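Local coordinates for periplasmic binding protein (Veillonella parvula, PDB 4OVK), which probably binds a solute outside the cytoplasmic membrane and hands it to an ABC transporter, at residues 139-144 with 155-160; 282-287 with 316-321; 37-42 with 274-279; 16-19 with 23-26. One frame throughout, in Å; residues are numbered along the deposited sequence.

Contact 1: 139-144 with 155-160; sequences GIRLLG and ALISYH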
loop_
_atom_site.group_PDB
_atom_site.type_symbol
_atom_site.label_atom_id
_atom_site.label_comp_id
_atom_site.label_asym_id
_atom_site.label_seq_id
_atom_site.Cartn_x
_atom_site.Cartn_y
_atom_site.Cartn_z
ATOM N N GLY A 139 5.655 -11.968 4.769
ATOM C CA GLY A 139 5.281 -12.344 3.402
ATOM C C GLY A 139 6.417 -12.122 2.412
ATOM O O GLY A 139 6.658 -12.942 1.526
ATOM N N ILE A 140 7.145 -11.024 2.578
ATOM C CA ILE A 140 8.309 -10.769 1.729
ATOM C C ILE A 140 9.372 -11.865 1.899
ATOM O O ILE A 140 9.972 -12.329 0.924
ATOM C CB ILE A 140 8.887 -9.374 2.001
ATOM C CG1 ILE A 140 7.943 -8.327 1.413
ATOM C CG2 ILE A 140 10.274 -9.240 1.409
ATOM C CD1 ILE A 140 8.182 -6.931 1.937
ATOM N N ARG A 141 9.587 -12.284 3.140
ATOM C CA ARG A 141 10.600 -13.293 3.433
ATOM C C ARG A 141 10.226 -14.603 2.746
ATOM O O ARG A 141 11.070 -15.260 2.114
ATOM C CB ARG A 141 10.757 -13.464 4.938
ATOM C CG ARG A 141 11.882 -14.415 5.330
ATOM C CD ARG A 141 12.238 -14.266 6.793
ATOM N NE ARG A 141 12.997 -13.046 7.053
ATOM C CZ ARG A 141 12.881 -12.287 8.140
ATOM N NH1 ARG A 141 13.632 -11.201 8.259
ATOM N NH2 ARG A 141 12.018 -12.584 9.107
ATOM N N LEU A 142 8.946 -14.957 2.853
ATOM C CA LEU A 142 8.398 -16.127 2.175
ATOM C C LEU A 142 8.596 -16.036 0.660
ATOM O O LEU A 142 9.059 -17.000 0.029
ATOM C CB LEU A 142 6.911 -16.284 2.538
ATOM C CG LEU A 142 6.056 -17.318 1.785
ATOM C CD1 LEU A 142 6.569 -18.723 2.016
ATOM C CD2 LEU A 142 4.610 -17.234 2.225
ATOM N N LEU A 143 8.253 -14.889 0.063
ATOM C CA LEU A 143 8.469 -14.699 -1.372
ATOM C C LEU A 143 9.937 -14.871 -1.771
ATOM O O LEU A 143 10.241 -15.397 -2.841
ATOM C CB LEU A 143 7.953 -13.333 -1.815
ATOM C CG LEU A 143 6.435 -13.225 -1.856
ATOM C CD1 LEU A 143 6.063 -11.773 -2.144
ATOM C CD2 LEU A 143 5.839 -14.173 -2.886
ATOM N N GLY A 144 10.844 -14.411 -0.919
ATOM C CA GLY A 144 12.266 -14.587 -1.155
ATOM C C GLY A 144 12.671 -16.047 -1.275
ATOM O O GLY A 144 13.505 -16.397 -2.095
ATOM N N ALA A 155 16.884 -7.363 1.948
ATOM C CA ALA A 155 17.155 -5.929 1.770
ATOM C C ALA A 155 15.876 -5.098 1.943
ATOM O O ALA A 155 15.898 -4.041 2.557
ATOM C CB ALA A 155 17.809 -5.660 0.429
ATOM N N LEU A 156 14.756 -5.601 1.424
ATOM C CA LEU A 156 13.455 -4.941 1.593
ATOM C C LEU A 156 13.024 -4.961 3.061
ATOM O O LEU A 156 12.544 -3.976 3.583
ATOM C CB LEU A 156 12.378 -5.615 0.726
ATOM C CG LEU A 156 12.448 -5.319 -0.766
ATOM C CD1 LEU A 156 11.617 -6.313 -1.574
ATOM C CD2 LEU A 156 12.020 -3.881 -1.074
ATOM N N ILE A 157 13.215 -6.087 3.734
ATOM C CA ILE A 157 12.810 -6.195 5.128
ATOM C C ILE A 157 13.661 -5.278 5.999
ATOM O O ILE A 157 13.125 -4.602 6.884
ATOM C CB ILE A 157 12.884 -7.646 5.625
ATOM C CG1 ILE A 157 11.815 -8.487 4.910
ATOM C CG2 ILE A 157 12.668 -7.714 7.133
ATOM C CD1 ILE A 157 12.114 -9.972 4.928
ATOM N N SER A 158 14.971 -5.248 5.734
ATOM C CA SER A 158 15.893 -4.351 6.454
ATOM C C SER A 158 15.526 -2.886 6.253
ATOM O O SER A 158 15.605 -2.090 7.181
ATOM C CB SER A 158 17.335 -4.573 6.012
ATOM O OG SER A 158 17.814 -5.835 6.458
ATOM N N TYR A 159 15.125 -2.547 5.036
ATOM C CA TYR A 159 14.681 -1.197 4.714
ATOM C C TYR A 159 13.474 -0.825 5.582
ATOM O O TYR A 159 13.450 0.240 6.186
ATOM C CB TYR A 159 14.359 -1.085 3.221
ATOM C CG TYR A 159 14.104 0.323 2.731
ATOM C CD1 TYR A 159 15.156 1.159 2.337
ATOM C CD2 TYR A 159 12.821 0.814 2.652
ATOM C CE1 TYR A 159 14.912 2.454 1.882
ATOM C CE2 TYR A 159 12.566 2.093 2.205
ATOM C CZ TYR A 159 13.611 2.917 1.839
ATOM O OH TYR A 159 13.310 4.172 1.390
ATOM N N HIS A 160 12.492 -1.722 5.664
ATOM C CA HIS A 160 11.320 -1.508 6.527
ATOM C C HIS A 160 11.698 -1.438 8.006
ATOM O O HIS A 160 11.235 -0.548 8.723
ATOM C CB HIS A 160 10.280 -2.609 6.310
ATOM C CG HIS A 160 9.443 -2.408 5.085
ATOM N ND1 HIS A 160 8.064 -2.406 5.114
ATOM C CD2 HIS A 160 9.791 -2.156 3.798
ATOM C CE1 HIS A 160 7.604 -2.189 3.896
ATOM N NE2 HIS A 160 8.633 -2.024 3.082
#

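Contact 2: 282-287 with 316-321; sequences NVETPL and TFYHYN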
loop_
_atom_site.group_PDB
_atom_site.type_symbol
_atom_site.label_atom_id
_atom_site.label_comp_id
_atom_site.label_asym_id
_atom_site.label_seq_id
_atom_site.Cartn_x
_atom_site.Cartn_y
_atom_site.Cartn_z
ATOM N N ASN A 282 2.063 -1.792 2.370
ATOM C CA ASN A 282 2.660 -2.180 1.085
ATOM C C ASN A 282 4.200 -2.043 1.131
ATOM O O ASN A 282 4.768 -1.619 2.131
ATOM C CB ASN A 282 2.077 -1.316 -0.046
ATOM C CG ASN A 282 2.624 0.080 -0.051
ATOM O OD1 ASN A 282 3.578 0.362 -0.767
ATOM N ND2 ASN A 282 2.034 0.970 0.765
ATOM N N VAL A 283 4.871 -2.393 0.046
ATOM C CA VAL A 283 6.332 -2.447 0.020
ATOM C C VAL A 283 6.980 -1.034 0.140
ATOM O O VAL A 283 8.086 -0.869 0.646
ATOM C CB VAL A 283 6.802 -3.236 -1.230
ATOM C CG1 VAL A 283 6.940 -2.342 -2.456
ATOM C CG2 VAL A 283 8.089 -3.963 -0.945
ATOM N N GLU A 284 6.245 -0.021 -0.275
ATOM C CA GLU A 284 6.701 1.370 -0.233
ATOM C C GLU A 284 6.207 2.156 1.011
ATOM O O GLU A 284 6.408 3.365 1.106
ATOM C CB GLU A 284 6.275 2.058 -1.523
ATOM C CG GLU A 284 6.896 1.403 -2.753
ATOM C CD GLU A 284 6.375 1.913 -4.080
ATOM O OE1 GLU A 284 5.288 2.515 -4.133
ATOM O OE2 GLU A 284 7.039 1.653 -5.096
ATOM N N THR A 285 5.592 1.480 1.971
ATOM C CA THR A 285 5.096 2.149 3.185
ATOM C C THR A 285 6.114 3.083 3.873
ATOM O O THR A 285 5.728 4.175 4.304
ATOM C CB THR A 285 4.508 1.152 4.195
ATOM O OG1 THR A 285 3.328 0.561 3.636
ATOM C CG2 THR A 285 4.143 1.839 5.512
ATOM N N PRO A 286 7.392 2.690 3.962
ATOM C CA PRO A 286 8.347 3.639 4.563
ATOM C C PRO A 286 8.415 5.006 3.860
ATOM O O PRO A 286 8.696 6.024 4.515
ATOM C CB PRO A 286 9.687 2.905 4.450
ATOM C CG PRO A 286 9.321 1.481 4.492
ATOM C CD PRO A 286 8.022 1.369 3.733
ATOM N N LEU A 287 8.173 5.031 2.552
ATOM C CA LEU A 287 8.152 6.291 1.801
ATOM C C LEU A 287 6.904 7.118 2.147
ATOM O O LEU A 287 6.961 8.350 2.277
ATOM C CB LEU A 287 8.245 6.030 0.296
ATOM C CG LEU A 287 9.550 5.342 -0.115
ATOM C CD1 LEU A 287 9.428 4.765 -1.502
ATOM C CD2 LEU A 287 10.766 6.281 -0.023
ATOM N N THR A 316 17.229 0.958 -6.629
ATOM C CA THR A 316 17.790 -0.222 -5.940
ATOM C C THR A 316 16.949 -1.464 -6.189
ATOM O O THR A 316 17.476 -2.533 -6.551
ATOM C CB THR A 316 17.901 0.049 -4.427
ATOM O OG1 THR A 316 18.847 1.099 -4.204
ATOM C CG2 THR A 316 18.360 -1.193 -3.652
ATOM N N PHE A 317 15.650 -1.323 -6.030
ATOM C CA PHE A 317 14.767 -2.480 -6.039
ATOM C C PHE A 317 14.126 -2.783 -7.395
ATOM O O PHE A 317 13.878 -3.959 -7.719
ATOM C CB PHE A 317 13.730 -2.348 -4.918
ATOM C CG PHE A 317 14.345 -2.350 -3.550
ATOM C CD1 PHE A 317 15.019 -3.479 -3.077
ATOM C CD2 PHE A 317 14.284 -1.236 -2.743
ATOM C CE1 PHE A 317 15.609 -3.482 -1.828
ATOM C CE2 PHE A 317 14.857 -1.239 -1.481
ATOM C CZ PHE A 317 15.515 -2.368 -1.018
ATOM N N TYR A 318 13.882 -1.754 -8.201
ATOM C CA TYR A 318 13.199 -1.939 -9.482
ATOM C C TYR A 318 14.121 -1.693 -10.691
ATOM O O TYR A 318 13.704 -1.902 -11.828
ATOM C CB TYR A 318 12.002 -1.006 -9.612
ATOM C CG TYR A 318 11.032 -0.942 -8.459
ATOM C CD1 TYR A 318 10.777 -2.034 -7.645
ATOM C CD2 TYR A 318 10.317 0.218 -8.213
ATOM C CE1 TYR A 318 9.861 -1.960 -6.607
ATOM C CE2 TYR A 318 9.398 0.299 -7.189
ATOM C CZ TYR A 318 9.159 -0.801 -6.391
ATOM O OH TYR A 318 8.249 -0.729 -5.366
ATOM N N HIS A 319 15.351 -1.231 -10.457
ATOM C CA HIS A 319 16.278 -0.871 -11.529
ATOM C C HIS A 319 15.634 0.118 -12.471
ATOM O O HIS A 319 15.721 -0.022 -13.692
ATOM C CB HIS A 319 16.780 -2.103 -12.306
ATOM C CG HIS A 319 17.406 -3.121 -11.421
ATOM N ND1 HIS A 319 18.614 -2.910 -10.798
ATOM C CD2 HIS A 319 16.959 -4.320 -10.984
ATOM C CE1 HIS A 319 18.897 -3.951 -10.035
ATOM N NE2 HIS A 319 17.903 -4.813 -10.124
ATOM N N TYR A 320 14.970 1.112 -11.886
ATOM C CA TYR A 320 14.269 2.122 -12.662
ATOM C C TYR A 320 14.634 3.479 -12.087
ATOM O O TYR A 320 14.544 3.686 -10.874
ATOM C CB TYR A 320 12.745 1.925 -12.611
ATOM C CG TYR A 320 11.997 2.812 -13.594
ATOM C CD1 TYR A 320 11.832 2.419 -14.923
ATOM C CD2 TYR A 320 11.478 4.050 -13.211
ATOM C CE1 TYR A 320 11.190 3.220 -15.830
ATOM C CE2 TYR A 320 10.815 4.857 -14.129
ATOM C CZ TYR A 320 10.667 4.434 -15.429
ATOM O OH TYR A 320 10.023 5.226 -16.366
ATOM N N ASN A 321 15.060 4.380 -12.965
ATOM C CA ASN A 321 15.435 5.743 -12.578
ATOM C C ASN A 321 14.331 6.739 -12.921
ATOM O O ASN A 321 14.131 7.113 -14.087
ATOM C CB ASN A 321 16.756 6.117 -13.242
ATOM C CG ASN A 321 17.913 5.277 -12.742
ATOM O OD1 ASN A 321 17.964 4.911 -11.565
ATOM N ND2 ASN A 321 18.863 4.973 -13.629
#

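Contact 3: 37-42 with 274-279; sequences VPIPWT and GIYRWD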
loop_
_atom_site.group_PDB
_atom_site.type_symbol
_atom_site.label_atom_id
_atom_site.label_comp_id
_atom_site.label_asym_id
_atom_site.label_seq_id
_atom_site.Cartn_x
_atom_site.Cartn_y
_atom_site.Cartn_z
ATOM N N VAL A 37 -3.507 -14.180 -5.783
ATOM C CA VAL A 37 -4.878 -13.832 -5.430
ATOM C C VAL A 37 -4.994 -12.477 -4.701
ATOM O O VAL A 37 -5.817 -11.643 -5.093
ATOM C CB VAL A 37 -5.539 -14.974 -4.620
ATOM C CG1 VAL A 37 -6.842 -14.519 -3.954
ATOM C CG2 VAL A 37 -5.762 -16.168 -5.535
ATOM N N PRO A 38 -4.183 -12.241 -3.647
ATOM C CA PRO A 38 -4.334 -10.975 -2.894
ATOM C C PRO A 38 -3.989 -9.757 -3.746
ATOM O O PRO A 38 -3.024 -9.788 -4.497
ATOM C CB PRO A 38 -3.335 -11.132 -1.745
ATOM C CG PRO A 38 -3.182 -12.608 -1.578
ATOM C CD PRO A 38 -3.270 -13.165 -2.960
ATOM N N ILE A 39 -4.769 -8.693 -3.619
ATOM C CA ILE A 39 -4.659 -7.565 -4.550
ATOM C C ILE A 39 -3.304 -6.841 -4.465
ATOM O O ILE A 39 -2.658 -6.636 -5.490
ATOM C CB ILE A 39 -5.839 -6.586 -4.407
ATOM C CG1 ILE A 39 -7.157 -7.282 -4.794
ATOM C CG2 ILE A 39 -5.613 -5.357 -5.283
ATOM C CD1 ILE A 39 -8.397 -6.534 -4.356
ATOM N N PRO A 40 -2.860 -6.455 -3.256
ATOM C CA PRO A 40 -1.580 -5.718 -3.188
ATOM C C PRO A 40 -0.324 -6.556 -3.463
ATOM O O PRO A 40 0.773 -6.010 -3.682
ATOM C CB PRO A 40 -1.537 -5.199 -1.740
ATOM C CG PRO A 40 -2.564 -5.953 -0.992
ATOM C CD PRO A 40 -3.544 -6.542 -1.951
ATOM N N TRP A 41 -0.472 -7.873 -3.418
ATOM C CA TRP A 41 0.682 -8.761 -3.495
ATOM C C TRP A 41 1.259 -8.927 -4.895
ATOM O O TRP A 41 2.355 -9.466 -5.032
ATOM C CB TRP A 41 0.388 -10.100 -2.769
ATOM C CG TRP A 41 0.433 -9.835 -1.290
ATOM C CD1 TRP A 41 -0.562 -9.285 -0.520
ATOM C CD2 TRP A 41 1.570 -9.978 -0.431
ATOM N NE1 TRP A 41 -0.119 -9.124 0.773
ATOM C CE2 TRP A 41 1.185 -9.542 0.852
ATOM C CE3 TRP A 41 2.869 -10.469 -0.614
ATOM C CZ2 TRP A 41 2.055 -9.564 1.945
ATOM C CZ3 TRP A 41 3.739 -10.482 0.478
ATOM C CH2 TRP A 41 3.326 -10.023 1.735
ATOM N N THR A 42 0.560 -8.453 -5.931
ATOM C CA THR A 42 1.143 -8.447 -7.277
ATOM C C THR A 42 2.318 -7.476 -7.289
ATOM O O THR A 42 3.421 -7.817 -7.695
ATOM C CB THR A 42 0.103 -8.133 -8.364
ATOM O OG1 THR A 42 -0.734 -9.274 -8.542
ATOM C CG2 THR A 42 0.766 -7.812 -9.701
ATOM N N GLY A 274 2.596 5.143 -5.424
ATOM C CA GLY A 274 3.712 4.628 -6.175
ATOM C C GLY A 274 3.230 3.421 -6.956
ATOM O O GLY A 274 2.313 3.544 -7.761
ATOM N N ILE A 275 3.836 2.274 -6.669
ATOM C CA ILE A 275 3.557 1.042 -7.385
ATOM C C ILE A 275 2.141 0.539 -7.068
ATOM O O ILE A 275 1.512 -0.141 -7.887
ATOM C CB ILE A 275 4.641 -0.006 -7.053
ATOM C CG1 ILE A 275 4.718 -1.060 -8.162
ATOM C CG2 ILE A 275 4.440 -0.547 -5.644
ATOM C CD1 ILE A 275 5.896 -1.985 -8.031
ATOM N N TYR A 276 1.650 0.913 -5.888
ATOM C CA TYR A 276 0.323 0.572 -5.388
ATOM C C TYR A 276 -0.040 1.757 -4.498
ATOM O O TYR A 276 0.838 2.594 -4.168
ATOM C CB TYR A 276 0.354 -0.752 -4.597
ATOM C CG TYR A 276 -1.028 -1.310 -4.320
ATOM C CD1 TYR A 276 -1.811 -1.827 -5.348
ATOM C CD2 TYR A 276 -1.572 -1.282 -3.044
ATOM C CE1 TYR A 276 -3.085 -2.303 -5.107
ATOM C CE2 TYR A 276 -2.837 -1.775 -2.793
ATOM C CZ TYR A 276 -3.590 -2.273 -3.826
ATOM O OH TYR A 276 -4.855 -2.746 -3.570
ATOM N N ARG A 277 -1.302 1.897 -4.134
ATOM C CA ARG A 277 -1.628 3.030 -3.268
ATOM C C ARG A 277 -0.947 2.870 -1.900
ATOM O O ARG A 277 -0.658 1.762 -1.438
ATOM C CB ARG A 277 -3.125 3.285 -3.163
ATOM C CG ARG A 277 -3.901 2.195 -2.496
ATOM C CD ARG A 277 -5.398 2.378 -2.721
ATOM N NE ARG A 277 -6.081 1.206 -2.208
ATOM C CZ ARG A 277 -6.963 0.457 -2.867
ATOM N NH1 ARG A 277 -7.486 -0.597 -2.259
ATOM N NH2 ARG A 277 -7.345 0.751 -4.107
ATOM N N TRP A 278 -0.635 4.008 -1.306
ATOM C CA TRP A 278 0.120 4.064 -0.073
ATOM C C TRP A 278 -0.787 4.166 1.149
ATOM O O TRP A 278 -0.293 4.296 2.265
ATOM C CB TRP A 278 1.087 5.253 -0.137
ATOM C CG TRP A 278 2.268 5.055 -1.028
ATOM C CD1 TRP A 278 2.504 3.997 -1.880
ATOM C CD2 TRP A 278 3.378 5.950 -1.191
ATOM N NE1 TRP A 278 3.699 4.185 -2.541
ATOM C CE2 TRP A 278 4.254 5.371 -2.132
ATOM C CE3 TRP A 278 3.725 7.187 -0.617
ATOM C CZ2 TRP A 278 5.448 5.985 -2.521
ATOM C CZ3 TRP A 278 4.921 7.795 -1.010
ATOM C CH2 TRP A 278 5.762 7.189 -1.947
ATOM N N ASP A 279 -2.100 4.058 0.917
ATOM C CA ASP A 279 -3.144 4.231 1.933
ATOM C C ASP A 279 -3.224 3.079 2.927
ATOM O O ASP A 279 -3.849 3.236 3.971
ATOM C CB ASP A 279 -4.523 4.375 1.269
ATOM C CG ASP A 279 -4.606 5.573 0.301
ATOM O OD1 ASP A 279 -4.548 6.738 0.739
ATOM O OD2 ASP A 279 -4.735 5.340 -0.909
#

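Contact 4: 16-19 with 23-26; sequences VVTD and TDVS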
loop_
_atom_site.group_PDB
_atom_site.type_symbol
_atom_site.label_atom_id
_atom_site.label_comp_id
_atom_site.label_asym_id
_atom_site.label_seq_id
_atom_site.Cartn_x
_atom_site.Cartn_y
_atom_site.Cartn_z
ATOM N N VAL A 16 10.644 -27.323 -0.092
ATOM C CA VAL A 16 9.569 -27.175 0.873
ATOM C C VAL A 16 9.681 -25.813 1.545
ATOM O O VAL A 16 10.723 -25.460 2.102
ATOM C CB VAL A 16 9.624 -28.275 1.950
ATOM C CG1 VAL A 16 8.518 -28.077 2.986
ATOM C CG2 VAL A 16 9.533 -29.649 1.302
ATOM N N VAL A 17 8.601 -25.050 1.483
ATOM C CA VAL A 17 8.556 -23.736 2.074
ATOM C C VAL A 17 7.448 -23.726 3.112
ATOM O O VAL A 17 6.378 -24.289 2.893
ATOM C CB VAL A 17 8.294 -22.662 1.006
ATOM C CG1 VAL A 17 8.317 -21.296 1.639
ATOM C CG2 VAL A 17 9.360 -22.725 -0.078
ATOM N N THR A 18 7.712 -23.086 4.243
ATOM C CA THR A 18 6.713 -22.946 5.289
ATOM C C THR A 18 6.017 -21.601 5.103
ATOM O O THR A 18 6.685 -20.571 5.091
ATOM C CB THR A 18 7.372 -23.000 6.672
ATOM O OG1 THR A 18 8.131 -24.212 6.794
ATOM C CG2 THR A 18 6.321 -22.923 7.772
ATOM N N ASP A 19 4.692 -21.610 4.935
ATOM C CA ASP A 19 3.942 -20.360 4.710
ATOM C C ASP A 19 3.533 -19.717 6.035
ATOM O O ASP A 19 3.967 -20.155 7.105
ATOM C CB ASP A 19 2.766 -20.553 3.730
ATOM C CG ASP A 19 1.586 -21.300 4.323
ATOM O OD1 ASP A 19 1.526 -21.464 5.559
ATOM O OD2 ASP A 19 0.692 -21.711 3.520
ATOM N N THR A 23 2.078 -23.917 7.425
ATOM C CA THR A 23 1.872 -25.067 6.549
ATOM C C THR A 23 3.099 -25.266 5.665
ATOM O O THR A 23 3.571 -24.321 5.012
ATOM C CB THR A 23 0.634 -24.865 5.651
ATOM O OG1 THR A 23 -0.523 -24.676 6.466
ATOM C CG2 THR A 23 0.417 -26.059 4.730
ATOM N N ASP A 24 3.615 -26.492 5.637
ATOM C CA ASP A 24 4.740 -26.835 4.766
ATOM C C ASP A 24 4.206 -27.148 3.372
ATOM O O ASP A 24 3.347 -28.013 3.219
ATOM C CB ASP A 24 5.520 -28.036 5.319
ATOM C CG ASP A 24 6.394 -27.683 6.506
ATOM O OD1 ASP A 24 6.641 -26.485 6.758
ATOM O OD2 ASP A 24 6.846 -28.622 7.197
ATOM N N VAL A 25 4.702 -26.423 2.370
ATOM C CA VAL A 25 4.220 -26.534 1.000
ATOM C C VAL A 25 5.358 -26.972 0.090
ATOM O O VAL A 25 6.378 -26.281 -0.004
ATOM C CB VAL A 25 3.697 -25.176 0.468
ATOM C CG1 VAL A 25 3.159 -25.336 -0.947
ATOM C CG2 VAL A 25 2.636 -24.593 1.391
ATOM N N SER A 26 5.187 -28.117 -0.572
ATOM C CA SER A 26 6.144 -28.596 -1.573
ATOM C C SER A 26 5.888 -27.943 -2.917
ATOM O O SER A 26 4.744 -27.761 -3.299
ATOM C CB SER A 26 6.027 -30.109 -1.745
ATOM O OG SER A 26 6.425 -30.754 -0.569
#

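Contact 1: 139-144 with 155-160
I140 and R141 pack against L156 and I157 in an apolar helix-helix contact inside a helical hairpin, where helix 133-147 turns back into helix 150-170. The evidence is an axis angle of 165° between the short segments, with a closest approach of 9.9 Å. No hydrogen bond crosses between the segments. The I140 and I157 side chains interdigitate head to tail: I140 CG2, set anti to its own nitrogen, lies 3.9 Å from I157 CG1, while the same methyl reaches L156 CB at 4.2 Å. R141 meets I157 differently, at about a right angle. I157 CD1 sits 3.7 Å from R141 CB and 3.8 Å from R141 NE, against an arginine chain bent at chi3 (-75°). I157 CG2 approaches the guanidinium obliquely, 3.8 Å from R141 NH1. The charged end is held by a salt bridge from R141 NE to E154, one turn before I157. Shortening R141 to an alanine would probably leave E154 without this charge partner and strip the NE and guanidinium contacts from I157 CD1 and CG2. Helix 150-170 leads from strand 125-128 to strand 180-184, consistent with the long helix joining the lobes in this family. Around this seam, I140 also packs on I44 and V48 of helix 41-49, L156 rests on F313 and F317 of helix 306-318, and L142 reaches the loop at D19 and L20.

Contact 2: 282-287 with 316-321
Y318 meets E284 and V283 through the outer end of its phenol, and the contact is small but firmly set. Y318 OH donates to E284 OE2 over 2.7 Å. The hydroxyl reaches OE2 on its anti side, 35° out of the carboxylate plane, while OE2 itself lies at the ring edge, in the plane of the ring. Carboxylate and ring planes are turned 46° apart, so the two groups neither stack nor lie flush. V283 and Y318 point at each other, and V283 CG1 meets Y318 OH at 3.6 Å, roughly at right angles to the line from OH to OE2. E284 gets there with an extended chain beyond CG (chi2 172°). Its other oxygen, OE1, accepts hydrogen bonds from W278 NE1 and I275 N, so both oxygens of the buried carboxylate are engaged.

The contact ties the N-terminal start of helix 285-296 to the C-terminal part of helix 306-318. N282 to T285 forms a type I beta turn leading into the former, with E284 at the N-cap position. Two side-chain bonds brace this backbone: N282 OD1 takes the backbone N of E284 at 2.7 Å, an Asx turn, and N282 N donates to T285 OG1 at 3.0 Å. On the partner side, the Y318 ring is flanked by Y314, edge-to-face, and by Y46.

Beyond Y318 the chain leaves this packed region. H319 has positive phi, so the backbone there is no longer helical, and both it and N321 are exposed to solvent. Y320 is partly exposed; its OH is hydrogen-bonded to E326.

Contact 3: 37-42 with 274-279
P40 lies over one face of the Y276 ring, and I39 approaches the phenol oxygen of the same residue. The first of these is a CH-pi contact: P40 CA stands 4.1 Å from the ring centroid and only 12° off the ring normal, which puts the CA almost directly above the centre. P40 CB extends from there over the side of the ring, 3.8 Å from Y276 CE2. I39 comes in obliquely instead, neither over the face nor at the edge. Its CG2 methyl reaches Y276 OH at 3.2 Å, a close approach, and Y276 CZ at 4.0 Å. No hydrogen bond joins the two segments; the CH-pi and apolar contacts carry it. Y276 turns its ring toward P40 because CG stands anti to the backbone N (chi1 -167°), carrying the aromatic group away from its own nitrogen and across to the proline.

Within its own segment the phenol oxygen also meets a flat group: Y276 OH sits 3.6 Å above the R277 guanidinium plane, offset toward the rim. R277 in turn makes a cation-pi contact with F239.

The segments belong to different halves of the molecule, consistent with a contact across or beside the cleft between the two lobes of a periplasmic binding protein. Segment 37-42 links strand 34-36 of one parallel sheet to helix 41-49, whereas 274-279 follows strand 268-270 of the other. Y276 also touches S43 of helix 41-49 and S65 of helix 60-67, and I39 packs on S61 of that latter helix.

Contact 4: 16-19 with 23-26
V17 and V25 form the hydrogen-bonded pair at the centre of a beta hairpin, strands 14-18 and 24-28, which run antiparallel with 150° between the axes of the short segments. V17 N donates to V25 O at 2.9 Å and V25 N returns the bond to V17 O at 2.8 Å. On either side of this pair lie non-hydrogen-bonded pairs, V16 with S26 and T18 with D24, whose side chains share the exposed face. There V16 CG1 rests on D24 CB at 3.8 Å, and T18 OG1 donates to D24 OD1 at 2.7 Å, arriving almost in line with the C-O bond. T18 and D24 project together from the same face. The valines V17 and V25 face inward, toward L142 and V126 respectively.

Nearer the turn, D19 N donates to T23 O at 2.9 Å. The D19 carboxylate folds back over the turn because CG stands between the backbone N and the carbonyl carbon (chi1 74°). T23 N reaches D19 OD1 at 3.1 Å from above the carboxylate plane, 45° out of it. OD1 also accepts from T21 OG1, and OD2 from the backbone N of S127 in strand 125-128. With an alanine in place of D19, T23 N, T21 OG1 and S127 N would probably lose their carboxylate acceptor. D19 OD2 also lies 4.1 Å from V25 CG2.

Overall arrangement
Following the chain from its N terminus, contact 4 comes first and closes a three-residue turn, complete before any other contact opens. Contact 3 then opens at 37-42 and closes only at 274-279, enclosing 231 residues and linking segments that follow strands of the two parallel sheets. Contact 1 is nested inside that loop as a short helical hairpin. Contact 2 opens at 282, just after contact 3 closes, and joins the start of helix 285-296 to the end of helix 306-318. No two loops cross. In space contact 1 touches all three others: V283 accepts from H160, W41 packs on G139 and L143, and L142 reaches V17. Contacts 2 and 4 lie about 27 Å apart between centres.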